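Local atomic coordinates of phytase (Debaryomyces castellii, PDB entry 2GFI), a protein that probably hydrolyses phytate (inositol hexakisphosphate), removing the 3-phosphate first, as a 3-phytase of the histidine acid phosphatase family. Residues 43-54 with 389-398; 333-343 with 365-375. All blocks are in the same frame, centred on the assembly; numbering follows the deposited sequence.

Contact 1 of 2, residues 43-54 with 389-398; sequences YIQNKGFGISTD and RYVINDAVIP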
loop_
_atom_site.group_PDB
_atom_site.type_symbol
_atom_site.label_atom_id
_atom_site.label_comp_id
_atom_site.label_asym_id
_atom_site.label_seq_id
_atom_site.Cartn_x
_atom_site.Cartn_y
_atom_site.Cartn_z
ATOM N N TYR A 43 16.038 9.393 1.862
ATOM C CA TYR A 43 15.701 9.565 0.464
ATOM C C TYR A 43 14.197 9.496 0.253
ATOM O O TYR A 43 13.500 8.683 0.886
ATOM C CB TYR A 43 16.346 8.455 -0.389
ATOM C CG TYR A 43 16.040 8.639 -1.845
ATOM C CD1 TYR A 43 16.506 9.750 -2.533
ATOM C CD2 TYR A 43 15.253 7.718 -2.527
ATOM C CE1 TYR A 43 16.207 9.929 -3.872
ATOM C CE2 TYR A 43 14.962 7.883 -3.862
ATOM C CZ TYR A 43 15.426 8.984 -4.524
ATOM O OH TYR A 43 15.092 9.132 -5.872
ATOM N N ILE A 44 13.706 10.350 -0.645
ATOM C CA ILE A 44 12.363 10.212 -1.153
ATOM C C ILE A 44 12.350 10.625 -2.614
ATOM O O ILE A 44 13.042 11.562 -3.016
ATOM C CB ILE A 44 11.354 11.056 -0.293
ATOM C CG1 ILE A 44 9.917 10.580 -0.533
ATOM C CG2 ILE A 44 11.570 12.550 -0.521
ATOM C CD1 ILE A 44 8.909 11.135 0.455
ATOM N N GLN A 45 11.543 9.922 -3.398
ATOM C CA GLN A 45 11.402 10.188 -4.826
ATOM C C GLN A 45 10.627 11.463 -5.057
ATOM O O GLN A 45 9.677 11.789 -4.327
ATOM C CB GLN A 45 10.697 9.032 -5.543
ATOM C CG GLN A 45 11.439 7.722 -5.429
ATOM C CD GLN A 45 10.725 6.584 -6.092
ATOM O OE1 GLN A 45 9.503 6.620 -6.291
ATOM N NE2 GLN A 45 11.469 5.562 -6.433
ATOM N N ASN A 46 11.030 12.180 -6.096
ATOM C CA ASN A 46 10.381 13.395 -6.469
ATOM C C ASN A 46 8.906 13.086 -6.782
ATOM O O ASN A 46 8.602 12.021 -7.351
ATOM C CB ASN A 46 11.142 13.942 -7.655
ATOM C CG ASN A 46 10.605 15.253 -8.131
ATOM O OD1 ASN A 46 9.525 15.300 -8.711
ATOM N ND2 ASN A 46 11.355 16.337 -7.901
ATOM N N LYS A 47 7.990 13.983 -6.411
ATOM C CA LYS A 47 6.548 13.732 -6.657
ATOM C C LYS A 47 6.298 13.395 -8.144
ATOM O O LYS A 47 5.523 12.502 -8.444
ATOM C CB LYS A 47 5.663 14.878 -6.160
ATOM C CG LYS A 47 5.894 15.259 -4.654
ATOM C CD LYS A 47 4.975 16.457 -4.172
ATOM C CE LYS A 47 4.587 16.275 -2.656
ATOM N NZ LYS A 47 3.519 17.215 -2.134
ATOM N N GLY A 48 6.996 14.085 -9.047
ATOM C CA GLY A 48 7.009 13.756 -10.484
ATOM C C GLY A 48 5.723 14.027 -11.237
ATOM O O GLY A 48 4.829 14.634 -10.689
ATOM N N PHE A 49 5.616 13.581 -12.493
ATOM C CA PHE A 49 4.474 14.003 -13.315
ATOM C C PHE A 49 3.802 12.852 -14.013
ATOM O O PHE A 49 2.925 13.075 -14.842
ATOM C CB PHE A 49 4.868 15.038 -14.370
ATOM C CG PHE A 49 5.601 16.226 -13.825
ATOM C CD1 PHE A 49 4.933 17.206 -13.085
ATOM C CD2 PHE A 49 6.972 16.393 -14.093
ATOM C CE1 PHE A 49 5.632 18.313 -12.600
ATOM C CE2 PHE A 49 7.669 17.501 -13.631
ATOM C CZ PHE A 49 7.003 18.464 -12.883
ATOM N N GLY A 50 4.223 11.617 -13.705
ATOM C CA GLY A 50 3.584 10.449 -14.277
ATOM C C GLY A 50 4.281 9.957 -15.517
ATOM O O GLY A 50 3.810 9.032 -16.142
ATOM N N ILE A 51 5.417 10.575 -15.863
ATOM C CA ILE A 51 6.188 10.216 -17.035
ATOM C C ILE A 51 6.878 8.935 -16.754
ATOM O O ILE A 51 7.513 8.760 -15.699
ATOM C CB ILE A 51 7.193 11.310 -17.404
ATOM C CG1 ILE A 51 6.448 12.622 -17.691
ATOM C CG2 ILE A 51 7.942 10.921 -18.630
ATOM C CD1 ILE A 51 7.322 13.803 -17.604
ATOM N N SER A 52 6.736 7.996 -17.667
ATOM C CA SER A 52 7.386 6.722 -17.453
ATOM C C SER A 52 8.914 6.935 -17.485
ATOM O O SER A 52 9.456 7.694 -18.316
ATOM C CB SER A 52 6.857 5.717 -18.453
ATOM O OG SER A 52 7.843 4.733 -18.688
ATOM N N THR A 53 9.619 6.318 -16.541
ATOM C CA THR A 53 11.054 6.596 -16.415
ATOM C C THR A 53 11.804 5.625 -17.286
ATOM O O THR A 53 12.986 5.841 -17.534
ATOM C CB THR A 53 11.554 6.496 -14.972
ATOM O OG1 THR A 53 11.170 5.228 -14.412
ATOM C CG2 THR A 53 10.879 7.541 -14.101
ATOM N N ASP A 54 11.116 4.554 -17.713
ATOM C CA ASP A 54 11.602 3.659 -18.761
ATOM C C ASP A 54 12.133 4.412 -19.968
ATOM O O ASP A 54 11.593 5.449 -20.355
ATOM C CB ASP A 54 10.458 2.839 -19.335
ATOM C CG ASP A 54 9.939 1.789 -18.393
ATOM O OD1 ASP A 54 10.090 1.902 -17.166
ATOM O OD2 ASP A 54 9.334 0.799 -18.827
ATOM N N ARG A 389 17.172 13.842 -21.459
ATOM C CA ARG A 389 16.198 14.271 -20.466
ATOM C C ARG A 389 16.748 14.061 -19.066
ATOM O O ARG A 389 17.693 13.295 -18.862
ATOM C CB ARG A 389 14.846 13.552 -20.642
ATOM C CG ARG A 389 14.866 12.113 -20.227
ATOM C CD ARG A 389 13.502 11.482 -20.257
ATOM N NE ARG A 389 13.596 10.077 -19.937
ATOM C CZ ARG A 389 12.576 9.242 -20.012
ATOM N NH1 ARG A 389 11.384 9.696 -20.428
ATOM N NH2 ARG A 389 12.747 7.952 -19.699
ATOM N N TYR A 390 16.131 14.755 -18.117
ATOM C CA TYR A 390 16.492 14.679 -16.713
ATOM C C TYR A 390 15.550 13.789 -15.910
ATOM O O TYR A 390 14.340 13.883 -16.057
ATOM C CB TYR A 390 16.427 16.068 -16.129
ATOM C CG TYR A 390 17.622 16.898 -16.459
ATOM C CD1 TYR A 390 18.726 16.927 -15.593
ATOM C CD2 TYR A 390 17.672 17.656 -17.643
ATOM C CE1 TYR A 390 19.823 17.697 -15.887
ATOM C CE2 TYR A 390 18.793 18.435 -17.945
ATOM C CZ TYR A 390 19.854 18.436 -17.071
ATOM O OH TYR A 390 20.961 19.197 -17.356
ATOM N N VAL A 391 16.122 12.951 -15.045
ATOM C CA VAL A 391 15.365 12.183 -14.080
ATOM C C VAL A 391 15.934 12.596 -12.715
ATOM O O VAL A 391 17.076 12.247 -12.361
ATOM C CB VAL A 391 15.497 10.647 -14.336
ATOM C CG1 VAL A 391 14.409 9.881 -13.625
ATOM C CG2 VAL A 391 15.436 10.316 -15.846
ATOM N N ILE A 392 15.147 13.378 -11.963
ATOM C CA ILE A 392 15.556 13.891 -10.676
ATOM C C ILE A 392 14.807 13.075 -9.641
ATOM O O ILE A 392 13.567 13.029 -9.623
ATOM C CB ILE A 392 15.150 15.330 -10.553
ATOM C CG1 ILE A 392 15.539 16.129 -11.807
ATOM C CG2 ILE A 392 15.666 15.923 -9.200
ATOM C CD1 ILE A 392 17.016 15.950 -12.225
ATOM N N ASN A 393 15.559 12.389 -8.799
ATOM C CA ASN A 393 14.971 11.550 -7.754
ATOM C C ASN A 393 13.816 10.721 -8.274
ATOM O O ASN A 393 12.718 10.717 -7.711
ATOM C CB ASN A 393 14.598 12.417 -6.595
ATOM C CG ASN A 393 15.753 13.191 -6.143
ATOM O OD1 ASN A 393 15.701 14.409 -6.009
ATOM N ND2 ASN A 393 16.852 12.500 -5.961
ATOM N N ASP A 394 14.117 10.030 -9.371
ATOM C CA ASP A 394 13.258 9.036 -9.962
ATOM C C ASP A 394 12.041 9.558 -10.686
ATOM O O ASP A 394 11.121 8.794 -10.935
ATOM C CB ASP A 394 12.860 7.975 -8.960
ATOM C CG ASP A 394 14.009 7.174 -8.503
ATOM O OD1 ASP A 394 14.741 6.659 -9.383
ATOM O OD2 ASP A 394 14.251 6.973 -7.286
ATOM N N ALA A 395 12.055 10.833 -11.051
ATOM C CA ALA A 395 10.971 11.426 -11.809
ATOM C C ALA A 395 11.544 12.108 -13.035
ATOM O O ALA A 395 12.537 12.803 -12.919
ATOM C CB ALA A 395 10.233 12.453 -10.958
ATOM N N VAL A 396 10.936 11.920 -14.207
ATOM C CA VAL A 396 11.391 12.670 -15.365
ATOM C C VAL A 396 10.927 14.069 -15.114
ATOM O O VAL A 396 9.759 14.283 -14.789
ATOM C CB VAL A 396 10.811 12.157 -16.702
ATOM C CG1 VAL A 396 11.213 13.100 -17.849
ATOM C CG2 VAL A 396 11.219 10.676 -16.966
ATOM N N ILE A 397 11.846 15.017 -15.227
ATOM C CA ILE A 397 11.512 16.442 -15.180
ATOM C C ILE A 397 11.820 17.052 -16.532
ATOM O O ILE A 397 12.981 17.354 -16.813
ATOM C CB ILE A 397 12.303 17.165 -14.054
ATOM C CG1 ILE A 397 12.189 16.400 -12.712
ATOM C CG2 ILE A 397 11.890 18.641 -13.949
ATOM C CD1 ILE A 397 10.776 16.347 -12.062
ATOM N N PRO A 398 10.812 17.215 -17.392
ATOM C CA PRO A 398 11.056 17.790 -18.696
ATOM C C PRO A 398 11.589 19.236 -18.616
ATOM O O PRO A 398 11.278 19.974 -17.673
ATOM C CB PRO A 398 9.680 17.729 -19.377
ATOM C CG PRO A 398 8.956 16.596 -18.670
ATOM C CD PRO A 398 9.391 16.833 -17.219
HETATM O O HOH W 1 9.467 9.989 -8.844
HETATM O O HOH W 2 7.600 12.581 -14.074
HETATM O O HOH W 3 8.359 10.314 -13.716
HETATM O O HOH W 4 8.846 8.194 -20.883
#
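Y43 and D394 meet at the turn end of the contact: with CG anti to the backbone N (chi1 -178°), the ring turns its hydroxyl edge to the turn, its plane almost perpendicular to the D394 carboxylate, and Y43 OH donates to D394 OD2 at 2.7 Å, from above the carboxylate plane. Q45 NE2 adds a weak bond to the same oxygen, its stronger partner being A16 of the second subunit. With a phenylalanine in place of Y43, D394 OD2 would probably be left with only this weak bond from the loop. Next along, N46 N donates to a lone pair of N393 O (2.8 Å), and A395 CB lies 3.5 Å from G48 CA, where a side chain on the glycine would collide with it. Packing is tightest where I51 CD1 presses end-on against P398 CG at 3.4 Å, closer than usual carbon contact; I51 CG2 also lies against V396. Looser stretches are bridged by water: one donates to N46 O and, weakly, to D394 O, another joins I51 O to V396 N. Toward exposed D54, R389 NH2 reaches D54 O at 2.8 Å, while its NE pairs with E378. The loop thus drapes over a beta hairpin, strands 385-392 and 395-397 joined by a type I' turn from I392 to A395.

Contact 2 of 2, residues 333-343 with 365-375; sequences DTDIEIFHSAI and HVGITPQGART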
loop_
_atom_site.group_PDB
_atom_site.type_symbol
_atom_site.label_atom_id
_atom_site.label_comp_id
_atom_site.label_asym_id
_atom_site.label_seq_id
_atom_site.Cartn_x
_atom_site.Cartn_y
_atom_site.Cartn_z
ATOM N N ASP A 333 24.542 18.085 -1.451
ATOM C CA ASP A 333 23.294 18.686 -1.872
ATOM C C ASP A 333 23.530 20.070 -2.456
ATOM O O ASP A 333 22.946 20.438 -3.500
ATOM C CB ASP A 333 22.282 18.738 -0.716
ATOM C CG ASP A 333 22.844 19.356 0.556
ATOM O OD1 ASP A 333 24.052 19.702 0.642
ATOM O OD2 ASP A 333 22.130 19.530 1.560
ATOM N N THR A 334 24.417 20.816 -1.805
ATOM C CA THR A 334 24.697 22.189 -2.166
ATOM C C THR A 334 25.198 22.283 -3.585
ATOM O O THR A 334 24.820 23.177 -4.312
ATOM C CB THR A 334 25.682 22.822 -1.174
ATOM O OG1 THR A 334 25.058 22.909 0.114
ATOM C CG2 THR A 334 25.894 24.298 -1.524
ATOM N N ASP A 335 25.992 21.312 -4.002
ATOM C CA ASP A 335 26.604 21.365 -5.308
ATOM C C ASP A 335 25.605 21.008 -6.358
ATOM O O ASP A 335 25.582 21.609 -7.447
ATOM C CB ASP A 335 27.775 20.436 -5.323
ATOM C CG ASP A 335 28.764 20.815 -4.277
ATOM O OD1 ASP A 335 29.341 21.915 -4.466
ATOM O OD2 ASP A 335 28.979 20.138 -3.226
ATOM N N ILE A 336 24.746 20.058 -5.995
ATOM C CA ILE A 336 23.672 19.643 -6.862
ATOM C C ILE A 336 22.630 20.732 -6.953
ATOM O O ILE A 336 22.029 20.889 -8.004
ATOM C CB ILE A 336 23.067 18.326 -6.381
ATOM C CG1 ILE A 336 24.135 17.229 -6.449
ATOM C CG2 ILE A 336 21.849 17.963 -7.231
ATOM C CD1 ILE A 336 23.707 15.896 -5.856
ATOM N N GLU A 337 22.404 21.469 -5.861
ATOM C CA GLU A 337 21.444 22.585 -5.901
ATOM C C GLU A 337 21.931 23.676 -6.800
ATOM O O GLU A 337 21.179 24.184 -7.609
ATOM C CB GLU A 337 21.177 23.209 -4.535
ATOM C CG GLU A 337 19.962 22.651 -3.891
ATOM C CD GLU A 337 19.532 23.446 -2.699
ATOM O OE1 GLU A 337 18.360 23.911 -2.693
ATOM O OE2 GLU A 337 20.374 23.551 -1.772
ATOM N N ILE A 338 23.190 24.043 -6.628
ATOM C CA ILE A 338 23.812 25.055 -7.459
ATOM C C ILE A 338 23.854 24.589 -8.917
ATOM O O ILE A 338 23.531 25.344 -9.820
ATOM C CB ILE A 338 25.221 25.383 -6.910
ATOM C CG1 ILE A 338 25.111 26.041 -5.511
ATOM C CG2 ILE A 338 26.009 26.212 -7.920
ATOM C CD1 ILE A 338 26.407 26.051 -4.723
ATOM N N PHE A 339 24.222 23.334 -9.137
ATOM C CA PHE A 339 24.101 22.719 -10.461
ATOM C C PHE A 339 22.710 22.982 -11.046
ATOM O O PHE A 339 22.604 23.500 -12.152
ATOM C CB PHE A 339 24.424 21.215 -10.364
ATOM C CG PHE A 339 24.439 20.480 -11.674
ATOM C CD1 PHE A 339 24.535 21.145 -12.896
ATOM C CD2 PHE A 339 24.414 19.086 -11.680
ATOM C CE1 PHE A 339 24.580 20.415 -14.103
ATOM C CE2 PHE A 339 24.430 18.356 -12.903
ATOM C CZ PHE A 339 24.533 19.028 -14.097
ATOM N N HIS A 340 21.657 22.682 -10.282
ATOM C CA HIS A 340 20.254 22.912 -10.696
ATOM C C HIS A 340 19.879 24.353 -10.895
ATOM O O HIS A 340 18.992 24.668 -11.691
ATOM C CB HIS A 340 19.257 22.251 -9.718
ATOM C CG HIS A 340 19.037 20.801 -10.006
ATOM N ND1 HIS A 340 18.007 20.347 -10.815
ATOM C CD2 HIS A 340 19.750 19.710 -9.651
ATOM C CE1 HIS A 340 18.088 19.034 -10.925
ATOM N NE2 HIS A 340 19.138 18.623 -10.233
ATOM N N SER A 341 20.561 25.245 -10.188
ATOM C CA SER A 341 20.419 26.676 -10.476
ATOM C C SER A 341 20.745 26.947 -11.956
ATOM O O SER A 341 20.075 27.741 -12.616
ATOM C CB SER A 341 21.345 27.482 -9.582
ATOM O OG SER A 341 20.935 28.822 -9.565
ATOM N N ALA A 342 21.760 26.264 -12.479
ATOM C CA ALA A 342 22.058 26.412 -13.876
ATOM C C ALA A 342 21.211 25.500 -14.766
ATOM O O ALA A 342 20.817 25.942 -15.838
ATOM C CB ALA A 342 23.540 26.245 -14.147
ATOM N N ILE A 343 20.943 24.255 -14.363
ATOM C CA ILE A 343 20.039 23.371 -15.144
ATOM C C ILE A 343 18.710 24.043 -15.397
ATOM O O ILE A 343 18.192 24.021 -16.517
ATOM C CB ILE A 343 19.789 21.995 -14.469
ATOM C CG1 ILE A 343 21.098 21.196 -14.330
ATOM C CG2 ILE A 343 18.774 21.183 -15.294
ATOM C CD1 ILE A 343 21.065 20.083 -13.270
ATOM N N HIS A 365 13.247 22.295 -2.119
ATOM C CA HIS A 365 14.595 21.821 -1.910
ATOM C C HIS A 365 14.696 20.274 -1.904
ATOM O O HIS A 365 15.547 19.688 -2.586
ATOM C CB HIS A 365 15.146 22.392 -0.639
ATOM C CG HIS A 365 16.469 21.835 -0.291
ATOM N ND1 HIS A 365 16.619 20.810 0.606
ATOM C CD2 HIS A 365 17.705 22.120 -0.754
ATOM C CE1 HIS A 365 17.902 20.517 0.719
ATOM N NE2 HIS A 365 18.579 21.299 -0.091
ATOM N N VAL A 366 13.812 19.631 -1.140
ATOM C CA VAL A 366 13.776 18.156 -1.006
ATOM C C VAL A 366 13.396 17.422 -2.314
ATOM O O VAL A 366 13.699 16.242 -2.470
ATOM C CB VAL A 366 12.844 17.753 0.158
ATOM C CG1 VAL A 366 11.393 18.047 -0.190
ATOM C CG2 VAL A 366 13.046 16.301 0.542
ATOM N N GLY A 367 12.731 18.122 -3.243
ATOM C CA GLY A 367 12.417 17.565 -4.557
ATOM C C GLY A 367 13.714 17.412 -5.356
ATOM O O GLY A 367 13.789 16.614 -6.306
ATOM N N ILE A 368 14.742 18.163 -4.955
ATOM C CA ILE A 368 16.006 18.189 -5.688
ATOM C C ILE A 368 17.049 17.391 -4.942
ATOM O O ILE A 368 17.653 16.481 -5.530
ATOM C CB ILE A 368 16.533 19.631 -5.959
ATOM C CG1 ILE A 368 15.491 20.540 -6.646
ATOM C CG2 ILE A 368 17.809 19.574 -6.827
ATOM C CD1 ILE A 368 16.069 22.020 -6.974
ATOM N N THR A 369 17.262 17.710 -3.657
ATOM C CA THR A 369 18.307 17.053 -2.890
ATOM C C THR A 369 17.853 16.450 -1.565
ATOM O O THR A 369 18.212 16.965 -0.497
ATOM C CB THR A 369 19.540 17.975 -2.647
ATOM O OG1 THR A 369 19.159 19.084 -1.822
ATOM C CG2 THR A 369 20.060 18.618 -3.953
ATOM N N PRO A 370 17.100 15.346 -1.611
ATOM C CA PRO A 370 16.859 14.581 -0.411
ATOM C C PRO A 370 18.181 13.904 -0.128
ATOM O O PRO A 370 19.077 13.960 -0.980
ATOM C CB PRO A 370 15.834 13.542 -0.870
ATOM C CG PRO A 370 16.187 13.339 -2.328
ATOM C CD PRO A 370 16.437 14.728 -2.780
ATOM N N GLN A 371 18.318 13.269 1.034
ATOM C CA GLN A 371 19.510 12.442 1.269
ATOM C C GLN A 371 19.494 11.394 0.180
ATOM O O GLN A 371 18.419 10.874 -0.148
ATOM C CB GLN A 371 19.454 11.791 2.627
ATOM C CG GLN A 371 19.489 12.762 3.775
ATOM C CD GLN A 371 20.906 13.288 4.068
ATOM O OE1 GLN A 371 21.833 13.050 3.295
ATOM N NE2 GLN A 371 21.060 13.992 5.189
ATOM N N GLY A 372 20.652 11.119 -0.422
ATOM C CA GLY A 372 20.720 10.121 -1.464
ATOM C C GLY A 372 20.161 10.669 -2.765
ATOM O O GLY A 372 19.790 9.895 -3.654
ATOM N N ALA A 373 20.079 11.997 -2.880
ATOM C CA ALA A 373 19.621 12.666 -4.104
ATOM C C ALA A 373 20.308 12.137 -5.364
ATOM O O ALA A 373 21.506 11.859 -5.355
ATOM C CB ALA A 373 19.845 14.155 -4.002
ATOM N N ARG A 374 19.549 12.047 -6.451
ATOM C CA ARG A 374 20.060 11.562 -7.698
ATOM C C ARG A 374 19.557 12.454 -8.808
ATOM O O ARG A 374 18.355 12.611 -9.014
ATOM C CB ARG A 374 19.672 10.081 -7.919
ATOM C CG ARG A 374 18.187 9.759 -7.710
ATOM C CD ARG A 374 17.908 8.358 -7.247
ATOM N NE ARG A 374 18.386 8.206 -5.888
ATOM C CZ ARG A 374 18.349 7.091 -5.169
ATOM N NH1 ARG A 374 17.842 5.963 -5.672
ATOM N NH2 ARG A 374 18.796 7.123 -3.918
ATOM N N THR A 375 20.475 13.091 -9.504
ATOM C CA THR A 375 20.104 13.817 -10.684
ATOM C C THR A 375 20.695 13.030 -11.837
ATOM O O THR A 375 21.896 12.790 -11.897
ATOM C CB THR A 375 20.644 15.263 -10.606
ATOM O OG1 THR A 375 19.707 16.052 -9.845
ATOM C CG2 THR A 375 20.735 15.928 -12.009
HETATM O O HOH W 5 21.754 22.157 -0.330
#
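A buried contact between one face of helix 333-343 and the chain leading into strand 374-382 brings H340, I336 and D333 against I368, T369 and T375, close to the centre of the chain. H340 is held on three sides. I368 CG2 sits over one face of its imidazole in a CH-pi contact, 3.6 Å from the ring centroid, and I343 CD1 covers the opposite face. At the ring edge, H340 NE2 and T375 OG1 share a nearly straight hydrogen bond of 2.7 Å (170°), in which either may donate. A chi1 of -53° turns the CG2 branch of I368 opposite its backbone N and puts that methyl above the ring. One turn earlier on the helix, I336 CG2 slides past T369 CG2 at 3.8 Å. D333, the predicted proton donor, opens the helix just beyond strand 326-331, the place of the catalytic aspartate in the His-Asp motif of histidine acid phosphatases. D333 CB rests 3.3 Å from T369 OG1, OD2 forms a salt bridge with R69, and OD1 takes a weak bond from T334 N. E337 has its carboxylate bound to Y363 and N295. Farther along, a type II turn runs from P370 to A373; R374 grips G372 O side-on with NE and NH2, at 3.1 Å from NE, while NH2 also pairs with D136.

In the fold
The centres of contacts 1 and 2 lie 13 Å apart, and contact 2 is nested along the chain inside the long loop that contact 1 closes. Strands 374-382 and 385-392 follow one another and pair antiparallel in the central mixed sheet, so the second segments of both contacts share it. There N393 N probably bonds R374 O at 2.8 Å, and N46 ND2 probably reaches G367 O at 2.9 Å. Contact 2 holds the predicted proton donor D333 and lies deeper; contact 1 lies farther out, where its loop meets the second subunit. Y43 O bonds Q25 of that subunit, and the Y43 side chain is about 10 Å from that of H70, the predicted nucleophile, so part of the interface probably lies near the active site.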